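Local coordinates for protein N-acetylneuraminic acid (Sialic acid) synthetase (Leptospira borgpetersenii serovar Hardjo-bovis, PDB 6NCS) that probably acts as a sialic acid synthase of the NeuB family, forming N-acylneuraminate or its 9-phosphate on a TIM barrel that binds manganese, at residues A[61-66]-A[80-85]; A[101-106]-A[119-124]; A[147-152]-A[171-176]; A[158-163]-A[199-204]; A[151-156]-A[178-183]. All coordinates share one frame; numbering follows the deposited sequence.

Contact 1 of 5, residues A[61-66]-A[80-85]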
# COMPACT_ATOMS: atom_id res chain seq x y z
N GLN A 61 -16.44 24.24 5.16
CA GLN A 61 -15.55 25.00 6.03
C GLN A 61 -16.33 26.13 6.69
O GLN A 61 -17.05 26.86 6.01
CB GLN A 61 -14.35 25.57 5.26
CG GLN A 61 -13.43 24.47 4.73
CD GLN A 61 -12.24 25.00 3.95
OE1 GLN A 61 -11.91 26.18 4.01
NE2 GLN A 61 -11.60 24.11 3.19
N ALA A 62 -16.15 26.27 8.00
CA ALA A 62 -16.86 27.25 8.82
C ALA A 62 -15.83 28.20 9.43
O ALA A 62 -15.10 27.81 10.36
CB ALA A 62 -17.69 26.56 9.90
N TYR A 63 -15.77 29.43 8.93
CA TYR A 63 -14.66 30.30 9.28
C TYR A 63 -15.07 31.75 9.16
O TYR A 63 -16.07 32.08 8.51
CB TYR A 63 -13.45 30.05 8.36
CG TYR A 63 -13.78 30.38 6.93
CD1 TYR A 63 -14.51 29.49 6.15
CD2 TYR A 63 -13.41 31.60 6.37
CE1 TYR A 63 -14.86 29.81 4.84
CE2 TYR A 63 -13.75 31.92 5.07
CZ TYR A 63 -14.47 31.02 4.31
OH TYR A 63 -14.81 31.34 3.02
N ASN A 64 -14.29 32.61 9.80
CA ASN A 64 -14.30 34.04 9.55
C ASN A 64 -13.02 34.40 8.81
O ASN A 64 -11.92 34.06 9.26
CB ASN A 64 -14.40 34.82 10.87
CG ASN A 64 -14.20 36.31 10.68
OD1 ASN A 64 -13.10 36.83 10.90
ND2 ASN A 64 -15.26 37.01 10.28
N SER A 65 -13.16 35.07 7.66
CA SER A 65 -12.02 35.32 6.78
C SER A 65 -10.91 36.08 7.50
O SER A 65 -9.73 35.71 7.41
CB SER A 65 -12.47 36.10 5.55
OG SER A 65 -13.45 35.37 4.82
N GLU A 66 -11.27 37.17 8.20
CA GLU A 66 -10.26 37.99 8.87
C GLU A 66 -9.57 37.22 9.99
O GLU A 66 -8.36 37.35 10.20
CB GLU A 66 -10.91 39.26 9.42
CG GLU A 66 -11.28 40.28 8.36
CD GLU A 66 -12.66 40.05 7.76
OE1 GLU A 66 -13.31 39.02 8.08
OE2 GLU A 66 -13.10 40.91 6.96
N LYS A 80 -13.67 35.68 1.48
CA LYS A 80 -14.85 36.34 2.03
C LYS A 80 -16.16 35.91 1.38
O LYS A 80 -17.12 35.63 2.11
CB LYS A 80 -14.67 37.87 1.94
CG LYS A 80 -15.61 38.62 2.85
CD LYS A 80 -15.52 38.04 4.24
CE LYS A 80 -16.01 38.98 5.31
NZ LYS A 80 -15.68 38.45 6.66
N PRO A 81 -16.27 35.83 0.04
CA PRO A 81 -17.56 35.45 -0.55
C PRO A 81 -18.00 34.03 -0.23
O PRO A 81 -19.20 33.75 -0.32
CB PRO A 81 -17.33 35.61 -2.06
CG PRO A 81 -16.22 36.57 -2.16
CD PRO A 81 -15.33 36.28 -1.00
N ALA A 82 -17.08 33.14 0.12
CA ALA A 82 -17.41 31.74 0.35
C ALA A 82 -17.81 31.45 1.78
O ALA A 82 -18.03 30.28 2.12
CB ALA A 82 -16.23 30.85 -0.06
N GLU A 83 -17.92 32.47 2.64
CA GLU A 83 -18.36 32.23 4.01
C GLU A 83 -19.81 31.79 4.02
O GLU A 83 -20.66 32.39 3.36
CB GLU A 83 -18.19 33.50 4.85
CG GLU A 83 -16.75 33.81 5.23
CD GLU A 83 -16.64 34.97 6.21
OE1 GLU A 83 -17.64 35.27 6.90
OE2 GLU A 83 -15.55 35.58 6.29
N PHE A 84 -20.10 30.73 4.78
CA PHE A 84 -21.46 30.33 5.09
C PHE A 84 -21.71 30.51 6.58
O PHE A 84 -20.79 30.42 7.40
CB PHE A 84 -21.72 28.87 4.72
CG PHE A 84 -22.00 28.65 3.26
CD1 PHE A 84 -22.65 29.63 2.51
CD2 PHE A 84 -21.64 27.47 2.64
CE1 PHE A 84 -22.91 29.43 1.16
CE2 PHE A 84 -21.91 27.26 1.30
CZ PHE A 84 -22.54 28.24 0.56
N GLY A 85 -22.97 30.74 6.94
CA GLY A 85 -23.32 30.85 8.33
C GLY A 85 -24.31 29.79 8.76
O GLY A 85 -24.64 28.89 7.97
O HOH W 1 -18.00 28.21 3.79
O HOH W 2 -17.75 30.42 7.02
O HOH W 3 -17.62 35.69 9.52
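Glu83 OE2 is gripped by three donors, two of them from Ser65. The site lies where strand 57-62 of the TIM barrel leads into helix 65-69. Ser65 OG donates to Glu83 OE2 at 2.6 Å, on the anti lone pair of that oxygen. Ser65 N gives Glu83 OE2 a second bond of 2.8 Å, but comes from above the carboxylate plane, 46° out of it. Both donors sit in the first turn of the helix, so its amino end probably favours the negative charge. The third donor is Lys80 NZ, 2.9 Å from Glu83 OE2 on the syn side. Lys80 NZ also bonds Glu66 OE1 at 2.8 Å, on the syn lone pair of that oxygen. The three charged residues thus form a salt-bridge network in which the lysine probably offsets the nearby like charges of the two glutamates. Lys80 bends at chi2 (50°), and its CD packs on Ser65 OG.

Tyr63 crosses Glu83 obliquely, with Tyr63 CE2 3.5 Å from Glu83 CG. The Tyr63 hydroxyl bonds Val79 O at the end of helix 73-79. Asn64 is the N-cap of helix 65-69, and its OD1 bonds Glu67 N. Water 2 joins Tyr63 N to Phe84 O and ties the two backbones together. The other carboxylate oxygen is bridged too: water 3 receives a bond from Asn64 ND2 at 2.8 Å and donates one to Glu83 OE1 at 2.7 Å.

Contact 2 of 5, residues A[101-106]-A[119-124]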
# COMPACT_ATOMS: atom_id res chain seq x y z
N ILE A 101 -26.13 11.23 2.86
CA ILE A 101 -24.69 11.44 2.93
C ILE A 101 -24.43 12.23 4.20
O ILE A 101 -25.25 13.06 4.60
CB ILE A 101 -24.13 12.14 1.67
CG1 ILE A 101 -22.61 12.25 1.73
CG2 ILE A 101 -24.78 13.51 1.46
CD1 ILE A 101 -21.95 12.64 0.40
N LEU A 102 -23.33 11.93 4.88
CA LEU A 102 -23.05 12.62 6.14
C LEU A 102 -22.54 14.04 5.87
O LEU A 102 -21.68 14.25 5.01
CB LEU A 102 -22.03 11.82 6.95
CG LEU A 102 -21.65 12.35 8.33
CD1 LEU A 102 -22.86 12.86 9.09
CD2 LEU A 102 -20.98 11.23 9.12
N PHE A 103 -23.09 15.02 6.59
CA PHE A 103 -22.63 16.41 6.50
C PHE A 103 -21.74 16.72 7.70
O PHE A 103 -22.09 16.38 8.83
CB PHE A 103 -23.81 17.39 6.49
CG PHE A 103 -23.43 18.82 6.79
CD1 PHE A 103 -23.07 19.68 5.76
CD2 PHE A 103 -23.42 19.30 8.09
CE1 PHE A 103 -22.71 20.99 6.02
CE2 PHE A 103 -23.06 20.62 8.36
CZ PHE A 103 -22.70 21.45 7.32
N PHE A 104 -20.59 17.37 7.47
CA PHE A 104 -19.87 17.99 8.58
C PHE A 104 -19.01 19.12 8.03
O PHE A 104 -19.10 19.47 6.85
CB PHE A 104 -19.09 16.97 9.44
CG PHE A 104 -17.88 16.33 8.78
CD1 PHE A 104 -18.00 15.52 7.65
CD2 PHE A 104 -16.63 16.45 9.37
CE1 PHE A 104 -16.87 14.91 7.09
CE2 PHE A 104 -15.51 15.83 8.83
CZ PHE A 104 -15.63 15.06 7.69
N ALA A 105 -18.22 19.73 8.90
CA ALA A 105 -17.45 20.89 8.47
C ALA A 105 -16.22 21.05 9.34
O ALA A 105 -16.10 20.46 10.41
CB ALA A 105 -18.30 22.17 8.52
N THR A 106 -15.30 21.87 8.83
CA THR A 106 -14.10 22.24 9.55
C THR A 106 -14.32 23.59 10.19
O THR A 106 -14.41 24.58 9.46
CB THR A 106 -12.92 22.31 8.59
OG1 THR A 106 -12.74 21.03 7.98
CG2 THR A 106 -11.65 22.71 9.32
N ILE A 119 -25.96 22.96 15.73
CA ILE A 119 -26.83 22.46 14.67
C ILE A 119 -26.80 20.95 14.59
O ILE A 119 -27.47 20.37 13.73
CB ILE A 119 -26.50 23.07 13.29
CG1 ILE A 119 -25.15 22.58 12.78
CG2 ILE A 119 -26.52 24.59 13.35
CD1 ILE A 119 -24.94 22.90 11.31
N GLY A 120 -26.03 20.29 15.45
CA GLY A 120 -26.11 18.86 15.59
C GLY A 120 -25.12 18.04 14.78
O GLY A 120 -25.37 16.85 14.57
N VAL A 121 -24.00 18.62 14.33
CA VAL A 121 -23.00 17.79 13.67
C VAL A 121 -22.43 16.80 14.68
O VAL A 121 -22.37 17.08 15.89
CB VAL A 121 -21.88 18.62 13.02
CG1 VAL A 121 -22.47 19.73 12.15
CG2 VAL A 121 -20.93 19.18 14.08
N GLU A 122 -22.04 15.62 14.20
CA GLU A 122 -21.48 14.59 15.06
C GLU A 122 -19.99 14.41 14.88
O GLU A 122 -19.37 13.71 15.70
CB GLU A 122 -22.19 13.24 14.82
CG GLU A 122 -23.65 13.21 15.29
CD GLU A 122 -23.82 13.43 16.80
OE1 GLU A 122 -22.86 13.16 17.57
OE2 GLU A 122 -24.91 13.86 17.21
N ILE A 123 -19.40 15.00 13.84
CA ILE A 123 -17.97 14.92 13.54
C ILE A 123 -17.45 16.32 13.30
O ILE A 123 -18.10 17.13 12.62
CB ILE A 123 -17.69 14.05 12.29
CG1 ILE A 123 -18.26 12.66 12.42
CG2 ILE A 123 -16.18 13.94 12.06
CD1 ILE A 123 -17.88 11.77 11.25
N LEU A 124 -16.25 16.60 13.81
CA LEU A 124 -15.52 17.83 13.51
C LEU A 124 -14.23 17.49 12.77
O LEU A 124 -13.52 16.55 13.15
CB LEU A 124 -15.18 18.61 14.79
CG LEU A 124 -16.31 19.07 15.70
CD1 LEU A 124 -15.72 19.55 17.01
CD2 LEU A 124 -17.09 20.19 15.03
O HOH W 4 -21.89 15.12 11.45
O HOH W 5 -18.43 19.53 11.69
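Two aromatic rings from strand 102-107 meet the 119-124 segment. The edge of the Phe104 ring faces Leu124 C, while Ile123 O lies oblique to the ring and 3.3 Å from Phe104 CB. The methyl Ile123 CG2 sits 3.7 Å from Phe104 CD2. Phe104 CG lies between its backbone N and carbonyl carbon (chi1 70°), which lays the ring against Ile123. The Phe103 ring takes Val121 CG1 at its edge, near the ring plane, 3.9 Å from Phe103 CE2. Ile119 CD1 approaches the same CE2 obliquely. Toward the start of the strand, Leu102 CD2 meets Ile123 CD1 at 3.8 Å, the two side chains crossing at about a right angle.

No direct hydrogen bond links the segments; two waters bridge them instead. Water 4 donates to Phe103 O and accepts from Glu122 N at 2.8 Å. Water 5 accepts from Ala105 N at 2.8 Å and donates to Ile123 O at 2.6 Å. This is the seam between the third and fourth strands of the TIM barrel, where water spans the gap.

Gly120 ends helix 110-118 in a Schellman motif and turns the chain into strand 123-126. The Phe103 side chain touches Phe89 and Lys93 of helix 86-98. Phe104 packs on Ala57 and Lys59 of strand 57-62, which hydrogen-bonds to strand 102-107 on its other edge.

Contact 3 of 5, residues A[147-152]-A[171-176]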
# COMPACT_ATOMS: atom_id res chain seq x y z
N VAL A 147 -13.58 13.64 16.29
CA VAL A 147 -12.66 14.64 15.77
C VAL A 147 -11.74 13.96 14.77
O VAL A 147 -11.11 12.95 15.09
CB VAL A 147 -11.83 15.30 16.88
CG1 VAL A 147 -10.87 16.31 16.24
CG2 VAL A 147 -12.73 15.99 17.90
N ILE A 148 -11.67 14.53 13.57
CA ILE A 148 -10.69 14.14 12.57
C ILE A 148 -9.68 15.27 12.47
O ILE A 148 -10.05 16.41 12.18
CB ILE A 148 -11.34 13.89 11.20
CG1 ILE A 148 -12.45 12.83 11.30
CG2 ILE A 148 -10.26 13.48 10.21
CD1 ILE A 148 -13.20 12.61 9.97
N LEU A 149 -8.41 14.96 12.74
CA LEU A 149 -7.32 15.93 12.65
C LEU A 149 -6.39 15.53 11.52
O LEU A 149 -6.04 14.36 11.40
CB LEU A 149 -6.54 15.96 13.97
CG LEU A 149 -5.27 16.82 14.04
CD1 LEU A 149 -5.62 18.32 13.94
CD2 LEU A 149 -4.51 16.52 15.33
N SER A 150 -6.01 16.49 10.68
CA SER A 150 -4.98 16.29 9.66
C SER A 150 -3.66 16.85 10.17
O SER A 150 -3.63 17.85 10.88
CB SER A 150 -5.36 16.98 8.35
OG SER A 150 -6.35 16.26 7.66
N ARG A 151 -2.55 16.20 9.79
CA ARG A 151 -1.24 16.56 10.34
C ARG A 151 -0.29 17.18 9.31
O ARG A 151 0.92 17.15 9.52
CB ARG A 151 -0.57 15.36 11.03
CG ARG A 151 -0.47 14.01 10.26
CD ARG A 151 0.51 14.05 9.07
NE ARG A 151 1.83 14.60 9.41
CZ ARG A 151 2.98 14.04 9.05
NH1 ARG A 151 2.97 12.93 8.34
NH2 ARG A 151 4.14 14.60 9.38
N GLY A 152 -0.81 17.77 8.24
CA GLY A 152 0.05 18.55 7.37
C GLY A 152 0.81 19.58 8.19
O GLY A 152 0.27 20.07 9.18
N SER A 171 -11.72 11.73 23.61
CA SER A 171 -12.45 12.05 22.39
C SER A 171 -12.33 10.91 21.38
O SER A 171 -11.24 10.33 21.23
CB SER A 171 -11.90 13.34 21.76
OG SER A 171 -11.92 14.42 22.68
N PRO A 172 -13.40 10.55 20.69
CA PRO A 172 -13.24 9.68 19.52
C PRO A 172 -12.43 10.44 18.49
O PRO A 172 -12.72 11.59 18.16
CB PRO A 172 -14.68 9.42 19.04
CG PRO A 172 -15.56 9.91 20.15
CD PRO A 172 -14.79 11.01 20.84
N PHE A 173 -11.35 9.81 18.02
CA PHE A 173 -10.30 10.57 17.36
C PHE A 173 -9.76 9.79 16.17
O PHE A 173 -9.50 8.59 16.25
CB PHE A 173 -9.17 10.89 18.35
CG PHE A 173 -8.07 11.70 17.75
CD1 PHE A 173 -8.24 13.06 17.52
CD2 PHE A 173 -6.86 11.12 17.43
CE1 PHE A 173 -7.23 13.82 16.96
CE2 PHE A 173 -5.84 11.86 16.87
CZ PHE A 173 -6.02 13.22 16.64
N ILE A 174 -9.58 10.51 15.07
CA ILE A 174 -9.04 9.99 13.82
C ILE A 174 -7.94 10.94 13.36
O ILE A 174 -8.12 12.16 13.41
CB ILE A 174 -10.16 9.88 12.76
CG1 ILE A 174 -11.18 8.84 13.20
CG2 ILE A 174 -9.60 9.60 11.36
CD1 ILE A 174 -12.55 9.02 12.55
N LEU A 175 -6.82 10.39 12.90
CA LEU A 175 -5.71 11.21 12.41
C LEU A 175 -5.48 10.94 10.93
O LEU A 175 -5.40 9.77 10.53
CB LEU A 175 -4.45 10.91 13.21
CG LEU A 175 -3.19 11.71 12.92
CD1 LEU A 175 -3.46 13.17 13.27
CD2 LEU A 175 -2.05 11.17 13.78
N LEU A 176 -5.37 11.99 10.12
CA LEU A 176 -5.10 11.84 8.69
C LEU A 176 -3.68 12.29 8.37
O LEU A 176 -3.31 13.44 8.65
CB LEU A 176 -6.09 12.64 7.84
CG LEU A 176 -7.58 12.41 8.09
CD1 LEU A 176 -8.41 13.29 7.12
CD2 LEU A 176 -7.93 10.95 7.94
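Strands 147-150 and 173-176 run parallel; the axes of these segments approach to 4.6 Å, their directions 21° apart. Val147 pairs with Phe173, Ile148 with Ile174, Leu149 with Leu175 and Ser150 with Leu176. Five backbone hydrogen bonds hold the ladder. Val147 N bonds Pro172 O and Ile174 N bonds Val147 O. Leu149 N then bonds Ile174 O, with an N-H...O angle of 169°, and Leu176 N bonds Leu149 O at 2.8 Å. The ladder ends with Arg151 N on Leu176 O at 3.1 Å. CA-H...O contacts fill in between, such as Leu175 CA to Leu149 O.

On one face Ile148 and Ile174 lie side by side, pointing the same way. Ile148 CG2 is opposite its backbone N and presses on Leu176 CG at 3.6 Å. On the other face Leu149 CB sits 3.7 Å from Phe173 CE1, and Leu149 CD2 meets the ring at its edge, in plane. Leu149 and Leu175 run alongside each other, with Leu149 CD2 and Leu175 CD1 in contact. Phe173 also stacks on Phe166 of helix 156-168, so this face is turned to the helix.

Helix 156-168 joins the two strands in a beta-alpha-beta crossover. Such units build the TIM barrel, and the Ser150 side chain here lies about 6 Å, nearest atoms, from the side chain of His210, a manganese ligand.

Contact 4 of 5, residues A[158-163]-A[199-204]. With FMT (formic acid), chain F.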
# COMPACT_ATOMS: atom_id res chain seq x y z
N GLU A 158 4.89 17.60 17.43
CA GLU A 158 3.68 18.41 17.31
C GLU A 158 2.44 17.53 17.24
O GLU A 158 1.39 17.88 17.79
CB GLU A 158 3.79 19.32 16.09
CG GLU A 158 4.75 20.48 16.30
CD GLU A 158 5.15 21.20 15.03
OE1 GLU A 158 4.85 20.70 13.93
OE2 GLU A 158 5.79 22.27 15.14
N ILE A 159 2.56 16.39 16.55
CA ILE A 159 1.46 15.43 16.48
C ILE A 159 1.14 14.87 17.86
O ILE A 159 -0.02 14.78 18.26
CB ILE A 159 1.81 14.31 15.49
CG1 ILE A 159 1.85 14.86 14.06
CG2 ILE A 159 0.82 13.14 15.61
CD1 ILE A 159 2.41 13.86 13.04
N GLU A 160 2.18 14.48 18.60
CA GLU A 160 1.97 13.90 19.93
C GLU A 160 1.28 14.90 20.85
O GLU A 160 0.38 14.53 21.62
CB GLU A 160 3.31 13.44 20.52
CG GLU A 160 3.17 12.63 21.80
CD GLU A 160 2.47 11.29 21.60
OE1 GLU A 160 2.53 10.75 20.48
OE2 GLU A 160 1.86 10.79 22.56
N THR A 161 1.68 16.17 20.79
CA THR A 161 1.03 17.19 21.62
C THR A 161 -0.44 17.31 21.26
O THR A 161 -1.30 17.37 22.14
CB THR A 161 1.75 18.53 21.46
OG1 THR A 161 3.07 18.41 21.99
CG2 THR A 161 1.02 19.64 22.22
N ALA A 162 -0.76 17.32 19.96
CA ALA A 162 -2.16 17.42 19.55
C ALA A 162 -2.94 16.17 19.96
O ALA A 162 -4.05 16.26 20.50
CB ALA A 162 -2.24 17.64 18.04
N VAL A 163 -2.37 14.99 19.71
CA VAL A 163 -3.05 13.75 20.06
C VAL A 163 -3.35 13.69 21.55
O VAL A 163 -4.40 13.21 21.99
CB VAL A 163 -2.21 12.54 19.61
CG1 VAL A 163 -2.68 11.26 20.29
CG2 VAL A 163 -2.23 12.38 18.09
N SER A 199 1.47 2.18 13.34
CA SER A 199 2.28 1.47 14.31
C SER A 199 2.38 2.23 15.62
O SER A 199 2.55 1.62 16.68
CB SER A 199 3.67 1.20 13.75
OG SER A 199 4.58 0.91 14.80
N LYS A 200 2.27 3.56 15.58
CA LYS A 200 2.47 4.39 16.76
C LYS A 200 1.21 4.53 17.59
O LYS A 200 1.30 4.63 18.82
CB LYS A 200 2.98 5.78 16.34
CG LYS A 200 3.39 6.67 17.49
CD LYS A 200 4.12 7.91 16.98
CE LYS A 200 4.76 8.67 18.12
NZ LYS A 200 5.58 9.82 17.63
N TYR A 201 0.05 4.52 16.95
CA TYR A 201 -1.22 4.85 17.58
C TYR A 201 -2.24 3.74 17.34
O TYR A 201 -2.14 2.97 16.39
CB TYR A 201 -1.77 6.17 17.02
CG TYR A 201 -0.87 7.35 17.33
CD1 TYR A 201 -0.72 7.79 18.63
CD2 TYR A 201 -0.21 8.03 16.32
CE1 TYR A 201 0.09 8.88 18.93
CE2 TYR A 201 0.59 9.12 16.59
CZ TYR A 201 0.73 9.54 17.91
OH TYR A 201 1.53 10.62 18.20
N GLU A 202 -3.26 3.69 18.21
CA GLU A 202 -4.27 2.64 18.17
C GLU A 202 -5.56 3.07 17.47
O GLU A 202 -6.38 2.21 17.14
CB GLU A 202 -4.61 2.16 19.59
N PHE A 203 -5.75 4.36 17.21
CA PHE A 203 -6.96 4.88 16.59
C PHE A 203 -6.82 4.86 15.07
O PHE A 203 -5.72 4.65 14.54
CB PHE A 203 -7.25 6.29 17.11
CG PHE A 203 -6.04 7.19 17.16
CD1 PHE A 203 -5.53 7.75 15.99
CD2 PHE A 203 -5.41 7.47 18.36
CE1 PHE A 203 -4.40 8.58 16.03
CE2 PHE A 203 -4.28 8.29 18.41
CZ PHE A 203 -3.79 8.85 17.25
N PRO A 204 -7.92 5.04 14.33
CA PRO A 204 -7.84 4.93 12.87
C PRO A 204 -6.97 6.02 12.25
O PRO A 204 -6.99 7.18 12.67
CB PRO A 204 -9.31 5.08 12.43
CG PRO A 204 -10.10 4.58 13.62
CD PRO A 204 -9.32 5.16 14.78
C FMT F . 5.86 2.96 17.45
O1 FMT F . 6.35 4.09 17.46
O2 FMT F . 5.78 2.25 16.45
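Glu160 holds its CG opposite the backbone N (chi1 -171°) and bends at chi2 (65°), which brings OE1 to Tyr201 OH. Tyr201 has CG beside its own N, and its ring stretches across to helix 156-168. The contact joins that outer helix of the TIM barrel to the loop after the next one, helix 193-200. Tyr201 OH donates to Glu160 OE1 in a very short hydrogen bond of 2.5 Å. The carboxylate and ring planes are only 12° apart, and OE1 sits at the ring edge.

The rest of the contact is largely apolar. Ile159 CG2 touches Tyr201 OH and CE2. Val163 comes from the opposite direction and meets two rings obliquely: its CG1 lies 3.9 Å from Tyr201 CE1 and also 3.9 Å from Phe203 CE2. Phe203 meets Phe173 of the barrel edge-to-face, so the loop is tied to strand 173-178. At the start of the segment, Glu158 OE1 makes a salt bridge to Arg284 of the second subunit.

Lys200 runs extended along the tyrosine, and its NZ stays 4.3 Å from Glu160 OE1, too far for a salt bridge. Its CG lies 3.8 Å above the centre of one face of the Tyr201 ring.

Contact 5 of 5, residues A[151-156]-A[178-183]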
# COMPACT_ATOMS: atom_id res chain seq x y z
N ARG A 151 -2.55 16.20 9.79
CA ARG A 151 -1.24 16.56 10.34
C ARG A 151 -0.29 17.18 9.31
O ARG A 151 0.92 17.15 9.52
CB ARG A 151 -0.57 15.36 11.03
CG ARG A 151 -0.47 14.01 10.26
CD ARG A 151 0.51 14.05 9.07
NE ARG A 151 1.83 14.60 9.41
CZ ARG A 151 2.98 14.04 9.05
NH1 ARG A 151 2.97 12.93 8.34
NH2 ARG A 151 4.14 14.60 9.38
N GLY A 152 -0.81 17.77 8.24
CA GLY A 152 0.05 18.55 7.37
C GLY A 152 0.81 19.58 8.19
O GLY A 152 0.27 20.07 9.18
N THR A 153 2.06 19.87 7.82
CA THR A 153 3.01 20.79 8.46
C THR A 153 3.67 20.23 9.73
O THR A 153 4.63 20.84 10.21
CB THR A 153 2.41 22.16 8.83
OG1 THR A 153 1.60 22.02 10.01
CG2 THR A 153 1.56 22.72 7.70
N ALA A 154 3.21 19.12 10.29
CA ALA A 154 3.52 18.79 11.68
C ALA A 154 4.65 17.76 11.83
O ALA A 154 4.72 16.78 11.08
CB ALA A 154 2.27 18.27 12.40
N SER A 155 5.51 18.00 12.81
CA SER A 155 6.54 17.06 13.23
C SER A 155 5.95 16.04 14.20
O SER A 155 4.81 16.17 14.67
CB SER A 155 7.68 17.81 13.91
OG SER A 155 7.19 18.39 15.09
N ALA A 156 6.75 15.02 14.53
CA ALA A 156 6.24 13.97 15.41
C ALA A 156 5.87 14.52 16.78
O ALA A 156 4.86 14.12 17.37
CB ALA A 156 7.27 12.85 15.54
N CYS A 178 -1.20 13.83 5.78
CA CYS A 178 -1.52 14.95 4.92
C CYS A 178 -0.22 15.69 4.64
O CYS A 178 0.68 15.70 5.49
CB CYS A 178 -2.55 15.89 5.59
SG CYS A 178 -3.09 17.26 4.56
N VAL A 179 -0.11 16.28 3.46
CA VAL A 179 1.02 17.11 3.09
C VAL A 179 0.48 18.45 2.62
O VAL A 179 -0.23 18.51 1.61
CB VAL A 179 1.89 16.47 2.00
CG1 VAL A 179 3.06 17.38 1.62
CG2 VAL A 179 2.38 15.11 2.45
N SER A 180 0.80 19.52 3.37
CA SER A 180 0.32 20.87 3.07
C SER A 180 1.15 21.52 1.97
O SER A 180 1.80 22.55 2.16
CB SER A 180 0.32 21.72 4.34
OG SER A 180 -0.56 21.18 5.30
N SER A 181 1.10 20.89 0.80
CA SER A 181 1.74 21.38 -0.42
C SER A 181 0.67 21.53 -1.49
O SER A 181 -0.19 20.67 -1.65
CB SER A 181 2.84 20.42 -0.87
OG SER A 181 3.51 20.90 -2.02
N TYR A 182 0.72 22.63 -2.25
CA TYR A 182 -0.37 22.97 -3.17
C TYR A 182 0.17 23.35 -4.54
O TYR A 182 0.78 24.43 -4.68
CB TYR A 182 -1.22 24.09 -2.57
CG TYR A 182 -1.91 23.67 -1.29
CD1 TYR A 182 -1.27 23.79 -0.06
CD2 TYR A 182 -3.19 23.13 -1.31
CE1 TYR A 182 -1.88 23.39 1.12
CE2 TYR A 182 -3.82 22.73 -0.14
CZ TYR A 182 -3.16 22.86 1.07
OH TYR A 182 -3.78 22.47 2.23
N PRO A 183 -0.01 22.51 -5.57
CA PRO A 183 -0.53 21.15 -5.42
C PRO A 183 0.55 20.19 -4.93
O PRO A 183 1.74 20.50 -5.06
CB PRO A 183 -1.00 20.79 -6.83
CG PRO A 183 -0.11 21.59 -7.72
CD PRO A 183 0.22 22.86 -6.98
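Gly152 and Thr153 pack against Cys178 and Ser180, where two loops at the carboxyl ends of neighbouring TIM-barrel strands meet. Residues Arg151 to Ala154 form a type II beta turn, closed by Ala154 N on Arg151 O.

The contact across the loops is mostly van der Waals. Gly152 lacks a side chain, and Ser180 OG comes within 3.4 Å of Gly152 CA. Gly152 CA also makes a CA-H...O contact of 3.5 Å to Cys178 O. Cys178 CB sits against Gly152 N. Thr153 CG2 lies beside Ser180, 3.6 Å from Ser180 OG. The Arg151 chain bends at chi2 and chi3, and its CD comes 3.7 Å from Cys178 N.

Near the metal site, the side chain of Cys178 lies about 3 Å, between nearest atoms, from that of the manganese ligand His210. Tyr182 meets the same histidine edge-to-face, and Tyr182 OH bonds a citrate probably left from crystallisation.

The second subunit joins the loops across the interface. Glu277 OE1 of that subunit accepts from both Thr153 N and Ser180 N.

Further hydrogen bonds stiffen each loop. Arg151 NH2 bonds Ala154 O at 2.8 Å, with the oxygen only 6° out of the guanidinium plane, while NH1 reaches His177 ND1, just before the second segment. Two bonds therefore fix the guanidinium. Ser180 is the centre of an inverse gamma turn, in which Ser181 N bonds Val179 O. At the beta turn, Thr153 OG1 makes a short bond of 2.5 Å to Gly152 O, on a lone pair in the carbonyl plane.

Contacts 1, 2 and 3 follow one another along the chain and all reach the parallel sheet of the TIM barrel. Contacts 1 and 2 have centres about 16 Å apart and lie on neighbouring strands, 57-62 for contact 1 and 102-107 for contact 2. Contacts 2 and 3, centres about 14 Å apart, meet through strands 123-126 and 146-150. Contact 4 lies on the outer side, its centre about 9 Å from that of contact 3, with the segments of the two interleaved. Contact 5 shares Arg151 and Gly152 with contact 3 and extends that strand pair into the loops. Contacts 3, 4 and 5 also reach the second subunit, so this side of the barrel lies at the subunit interface, and contacts 3 and 5 also lie near the manganese ligands.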